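Local coordinates for L0028 (Mitochondria associated protein) (Escherichia coli, PDB 3GCG), which probably acts as a bacterial effector with guanine-nucleotide exchange activity toward host Rho-family GTPases, as in related members of the IpaB/EvcA family, and associates with mitochondria, at residues 43-54 / 136-147. Residues are numbered along the deposited sequence; the frame is centred on the assembly and turned at random.
Sequences WFQQEQTTYISR and EQVSQEIFERNF
Tyr51 and Phe143 meet where helices 41-67 and 124-146 cross steeply, 127° between their N-to-C directions, the short segments' axes 11.7 Å apart at closest approach. In this buried helix-helix junction of the all-helical IpaB/EvcA fold, broad flat rings suit so wide a separation because they fill it by stacking. The Tyr51 and Phe143 rings form an offset stack, centroids 4.1 Å apart, with Tyr51 CD2 over the centre of the Phe143 ring and Ile52 CG1 packed against Phe143 CZ. An alanine in place of Phe143 would probably leave this face of Tyr51 without its stacking partner and Ile52 with a gap beside it. Phe147 makes a second offset stack with Phe44. Its CG lies anti to its carbonyl carbon (chi1 -60°), bringing the ring across to Phe44 CE1, while Trp43 CH2 meets the ring's edge and completes an aromatic cluster. Trp43 NE1 is hydrogen-bonded to Ser99 OG. At the polar end, a long arginine and glutamate approach from opposite directions: Arg54 NH2 forms a salt bridge with Glu136 OE2 at 3.1 Å. A water bridges the helices there, hydrogen-bonding Tyr51 OH and donating to Ser139 OG, which also bonds Ile135 O, each 2.7 Å from the water oxygen.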
loop_
_atom_site.group_PDB
_atom_site.type_symbol
_atom_site.label_atom_id
_atom_site.label_comp_id
_atom_site.label_asym_id
_atom_site.label_seq_id
_atom_site.Cartn_x
_atom_site.Cartn_y
_atom_site.Cartn_z
ATOM N N TRP B 43 7.401 12.058 -11.565
ATOM C CA TRP B 43 7.686 10.965 -10.650
ATOM C C TRP B 43 8.494 11.479 -9.456
ATOM O O TRP B 43 8.192 11.155 -8.305
ATOM C CB TRP B 43 8.484 9.854 -11.342
ATOM C CG TRP B 43 8.977 8.841 -10.356
ATOM C CD1 TRP B 43 8.255 7.820 -9.798
ATOM C CD2 TRP B 43 10.254 8.826 -9.708
ATOM N NE1 TRP B 43 9.002 7.176 -8.845
ATOM C CE2 TRP B 43 10.237 7.767 -8.773
ATOM C CE3 TRP B 43 11.420 9.596 -9.836
ATOM C CZ2 TRP B 43 11.332 7.470 -7.956
ATOM C CZ3 TRP B 43 12.506 9.300 -9.024
ATOM C CH2 TRP B 43 12.455 8.238 -8.101
ATOM N N PHE B 44 9.523 12.276 -9.737
ATOM C CA PHE B 44 10.381 12.818 -8.679
ATOM C C PHE B 44 9.577 13.621 -7.658
ATOM O O PHE B 44 9.734 13.439 -6.451
ATOM C CB PHE B 44 11.475 13.713 -9.278
ATOM C CG PHE B 44 12.491 14.189 -8.274
ATOM C CD1 PHE B 44 13.543 13.362 -7.880
ATOM C CD2 PHE B 44 12.384 15.459 -7.699
ATOM C CE1 PHE B 44 14.480 13.793 -6.921
ATOM C CE2 PHE B 44 13.313 15.904 -6.739
ATOM C CZ PHE B 44 14.362 15.071 -6.349
ATOM N N GLN B 45 8.722 14.513 -8.153
ATOM C CA GLN B 45 7.886 15.344 -7.292
ATOM C C GLN B 45 6.982 14.501 -6.391
ATOM O O GLN B 45 6.928 14.708 -5.176
ATOM C CB GLN B 45 7.020 16.285 -8.145
ATOM C CG GLN B 45 7.767 17.478 -8.739
ATOM C CD GLN B 45 6.861 18.418 -9.538
ATOM O OE1 GLN B 45 5.855 18.925 -9.029
ATOM N NE2 GLN B 45 7.223 18.659 -10.794
ATOM N N GLN B 46 6.278 13.548 -6.996
ATOM C CA GLN B 46 5.366 12.685 -6.257
ATOM C C GLN B 46 6.063 11.820 -5.211
ATOM O O GLN B 46 5.610 11.728 -4.073
ATOM C CB GLN B 46 4.604 11.789 -7.227
ATOM C CG GLN B 46 3.933 12.551 -8.344
ATOM C CD GLN B 46 2.865 11.736 -9.038
ATOM O OE1 GLN B 46 2.888 10.501 -9.008
ATOM N NE2 GLN B 46 1.925 12.422 -9.679
ATOM N N GLU B 47 7.160 11.183 -5.605
ATOM C CA GLU B 47 7.902 10.327 -4.692
ATOM C C GLU B 47 8.463 11.130 -3.524
ATOM O O GLU B 47 8.385 10.699 -2.377
ATOM C CB GLU B 47 9.038 9.613 -5.430
ATOM C CG GLU B 47 9.916 8.781 -4.516
ATOM C CD GLU B 47 9.166 7.613 -3.899
ATOM O OE1 GLU B 47 9.640 7.099 -2.868
ATOM O OE2 GLU B 47 8.116 7.203 -4.452
ATOM N N GLN B 48 9.024 12.300 -3.815
ATOM C CA GLN B 48 9.583 13.146 -2.761
ATOM C C GLN B 48 8.569 13.470 -1.659
ATOM O O GLN B 48 8.857 13.277 -0.471
ATOM C CB GLN B 48 10.118 14.454 -3.352
ATOM C CG GLN B 48 10.922 15.287 -2.362
ATOM C CD GLN B 48 11.716 16.399 -3.044
ATOM O OE1 GLN B 48 11.153 17.227 -3.774
ATOM N NE2 GLN B 48 13.029 16.422 -2.807
ATOM N N THR B 49 7.389 13.968 -2.035
ATOM C CA THR B 49 6.394 14.300 -1.025
ATOM C C THR B 49 5.842 13.030 -0.381
ATOM O O THR B 49 5.446 13.038 0.776
ATOM C CB THR B 49 5.224 15.167 -1.597
ATOM O OG1 THR B 49 4.016 14.396 -1.656
ATOM C CG2 THR B 49 5.558 15.687 -2.965
ATOM N N THR B 50 5.846 11.932 -1.126
ATOM C CA THR B 50 5.354 10.663 -0.604
ATOM C C THR B 50 6.328 10.028 0.395
ATOM O O THR B 50 5.919 9.630 1.487
ATOM C CB THR B 50 5.075 9.657 -1.742
ATOM O OG1 THR B 50 3.943 10.100 -2.497
ATOM C CG2 THR B 50 4.792 8.269 -1.178
ATOM N N TYR B 51 7.601 9.930 0.013
ATOM C CA TYR B 51 8.632 9.341 0.875
ATOM C C TYR B 51 8.801 10.133 2.171
ATOM O O TYR B 51 8.939 9.563 3.254
ATOM C CB TYR B 51 9.983 9.286 0.157
ATOM C CG TYR B 51 11.028 8.531 0.951
ATOM C CD1 TYR B 51 11.204 7.157 0.785
ATOM C CD2 TYR B 51 11.780 9.176 1.935
ATOM C CE1 TYR B 51 12.092 6.444 1.576
ATOM C CE2 TYR B 51 12.669 8.470 2.742
ATOM C CZ TYR B 51 12.818 7.108 2.558
ATOM O OH TYR B 51 13.681 6.410 3.375
ATOM N N ILE B 52 8.792 11.454 2.048
ATOM C CA ILE B 52 8.929 12.330 3.196
ATOM C C ILE B 52 7.705 12.230 4.105
ATOM O O ILE B 52 7.843 12.206 5.331
ATOM C CB ILE B 52 9.109 13.784 2.751
ATOM C CG1 ILE B 52 10.433 13.934 1.999
ATOM C CG2 ILE B 52 9.077 14.714 3.965
ATOM C CD1 ILE B 52 10.599 15.309 1.341
ATOM N N SER B 53 6.515 12.172 3.499
ATOM C CA SER B 53 5.262 12.062 4.252
ATOM C C SER B 53 5.199 10.747 5.000
ATOM O O SER B 53 4.707 10.682 6.123
ATOM C CB SER B 53 4.047 12.145 3.324
ATOM O OG SER B 53 3.931 13.430 2.751
ATOM N N ARG B 54 5.683 9.688 4.370
ATOM C CA ARG B 54 5.660 8.396 5.022
ATOM C C ARG B 54 6.675 8.414 6.167
ATOM O O ARG B 54 6.418 7.864 7.235
ATOM C CB ARG B 54 5.926 7.292 3.991
ATOM C CG ARG B 54 7.262 6.619 4.032
ATOM C CD ARG B 54 7.211 5.329 4.817
ATOM N NE ARG B 54 8.425 4.550 4.594
ATOM C CZ ARG B 54 8.636 3.777 3.533
ATOM N NH1 ARG B 54 7.703 3.659 2.595
ATOM N NH2 ARG B 54 9.798 3.149 3.391
ATOM N N GLU B 136 13.771 -1.357 3.219
ATOM C CA GLU B 136 13.724 -0.124 3.994
ATOM C C GLU B 136 15.088 0.576 3.933
ATOM O O GLU B 136 15.177 1.762 3.614
ATOM C CB GLU B 136 13.357 -0.423 5.450
ATOM C CG GLU B 136 13.332 0.808 6.345
ATOM C CD GLU B 136 12.190 1.769 6.025
ATOM O OE1 GLU B 136 12.351 2.983 6.281
ATOM O OE2 GLU B 136 11.129 1.313 5.537
ATOM N N GLN B 137 16.147 -0.175 4.226
ATOM C CA GLN B 137 17.505 0.362 4.221
ATOM C C GLN B 137 17.978 0.944 2.896
ATOM O O GLN B 137 18.518 2.045 2.860
ATOM C CB GLN B 137 18.511 -0.710 4.648
ATOM C CG GLN B 137 18.275 -1.294 6.028
ATOM C CD GLN B 137 19.453 -2.121 6.526
ATOM O OE1 GLN B 137 20.026 -2.922 5.783
ATOM N NE2 GLN B 137 19.813 -1.936 7.794
ATOM N N VAL B 138 17.787 0.199 1.814
ATOM C CA VAL B 138 18.237 0.638 0.494
ATOM C C VAL B 138 17.441 1.796 -0.127
ATOM O O VAL B 138 18.011 2.649 -0.814
ATOM C CB VAL B 138 18.277 -0.561 -0.485
ATOM C CG1 VAL B 138 18.896 -0.147 -1.800
ATOM C CG2 VAL B 138 19.088 -1.692 0.127
ATOM N N SER B 139 16.132 1.840 0.101
ATOM C CA SER B 139 15.354 2.940 -0.462
ATOM C C SER B 139 15.721 4.232 0.261
ATOM O O SER B 139 15.777 5.294 -0.347
ATOM C CB SER B 139 13.843 2.680 -0.355
ATOM O OG SER B 139 13.440 2.527 0.985
ATOM N N GLN B 140 15.985 4.145 1.559
ATOM C CA GLN B 140 16.362 5.343 2.295
ATOM C C GLN B 140 17.670 5.856 1.714
ATOM O O GLN B 140 17.854 7.062 1.539
ATOM C CB GLN B 140 16.551 5.049 3.785
ATOM C CG GLN B 140 17.020 6.264 4.567
ATOM C CD GLN B 140 17.273 5.968 6.026
ATOM O OE1 GLN B 140 16.363 5.577 6.757
ATOM N NE2 GLN B 140 18.512 6.156 6.461
ATOM N N GLU B 141 18.573 4.927 1.417
ATOM C CA GLU B 141 19.862 5.283 0.849
ATOM C C GLU B 141 19.659 5.869 -0.552
ATOM O O GLU B 141 20.319 6.835 -0.926
ATOM C CB GLU B 141 20.777 4.050 0.819
ATOM C CG GLU B 141 20.986 3.431 2.208
ATOM C CD GLU B 141 21.915 2.215 2.219
ATOM O OE1 GLU B 141 21.670 1.251 1.461
ATOM O OE2 GLU B 141 22.889 2.213 3.004
ATOM N N ILE B 142 18.724 5.304 -1.313
ATOM C CA ILE B 142 18.445 5.784 -2.663
ATOM C C ILE B 142 17.792 7.151 -2.631
ATOM O O ILE B 142 18.040 7.993 -3.498
ATOM C CB ILE B 142 17.531 4.816 -3.429
ATOM C CG1 ILE B 142 18.341 3.591 -3.854
ATOM C CG2 ILE B 142 16.920 5.504 -4.642
ATOM C CD1 ILE B 142 17.559 2.585 -4.663
ATOM N N PHE B 143 16.956 7.366 -1.625
ATOM C CA PHE B 143 16.269 8.634 -1.464
ATOM C C PHE B 143 17.250 9.764 -1.149
ATOM O O PHE B 143 17.221 10.820 -1.780
ATOM C CB PHE B 143 15.245 8.533 -0.330
ATOM C CG PHE B 143 14.614 9.851 0.034
ATOM C CD1 PHE B 143 13.688 10.453 -0.816
ATOM C CD2 PHE B 143 14.962 10.496 1.217
ATOM C CE1 PHE B 143 13.113 11.680 -0.498
ATOM C CE2 PHE B 143 14.396 11.729 1.555
ATOM C CZ PHE B 143 13.465 12.325 0.692
ATOM N N GLU B 144 18.112 9.535 -0.164
ATOM C CA GLU B 144 19.077 10.544 0.263
ATOM C C GLU B 144 20.149 10.917 -0.758
ATOM O O GLU B 144 20.753 11.976 -0.655
ATOM C CB GLU B 144 19.739 10.109 1.573
ATOM C CG GLU B 144 18.734 9.850 2.679
ATOM C CD GLU B 144 19.383 9.540 4.008
ATOM O OE1 GLU B 144 20.392 8.803 4.026
ATOM O OE2 GLU B 144 18.874 10.025 5.038
ATOM N N ARG B 145 20.386 10.063 -1.743
ATOM C CA ARG B 145 21.394 10.372 -2.746
ATOM C C ARG B 145 20.810 11.117 -3.940
ATOM O O ARG B 145 21.529 11.806 -4.667
ATOM C CB ARG B 145 22.074 9.091 -3.220
ATOM C CG ARG B 145 22.672 8.295 -2.083
ATOM C CD ARG B 145 23.689 7.298 -2.583
ATOM N NE ARG B 145 24.365 6.628 -1.481
ATOM C CZ ARG B 145 25.427 5.846 -1.625
ATOM N NH1 ARG B 145 25.940 5.636 -2.834
ATOM N NH2 ARG B 145 25.977 5.275 -0.560
ATOM N N ASN B 146 19.501 11.003 -4.124
ATOM C CA ASN B 146 18.845 11.649 -5.248
ATOM C C ASN B 146 17.823 12.708 -4.840
ATOM O O ASN B 146 17.371 13.484 -5.676
ATOM C CB ASN B 146 18.178 10.574 -6.110
ATOM C CG ASN B 146 19.181 9.563 -6.658
ATOM O OD1 ASN B 146 19.672 9.701 -7.776
ATOM N ND2 ASN B 146 19.498 8.553 -5.861
ATOM N N PHE B 147 17.464 12.744 -3.560
ATOM C CA PHE B 147 16.477 13.713 -3.068
ATOM C C PHE B 147 17.004 14.515 -1.883
ATOM O O PHE B 147 16.335 14.603 -0.855
ATOM C CB PHE B 147 15.200 13.002 -2.594
ATOM C CG PHE B 147 14.495 12.205 -3.655
ATOM C CD1 PHE B 147 15.096 11.094 -4.236
ATOM C CD2 PHE B 147 13.198 12.535 -4.030
ATOM C CE1 PHE B 147 14.416 10.330 -5.177
ATOM C CE2 PHE B 147 12.510 11.777 -4.969
ATOM C CZ PHE B 147 13.117 10.671 -5.540
HETATM O O HOH W 1 13.060 3.768 3.378
#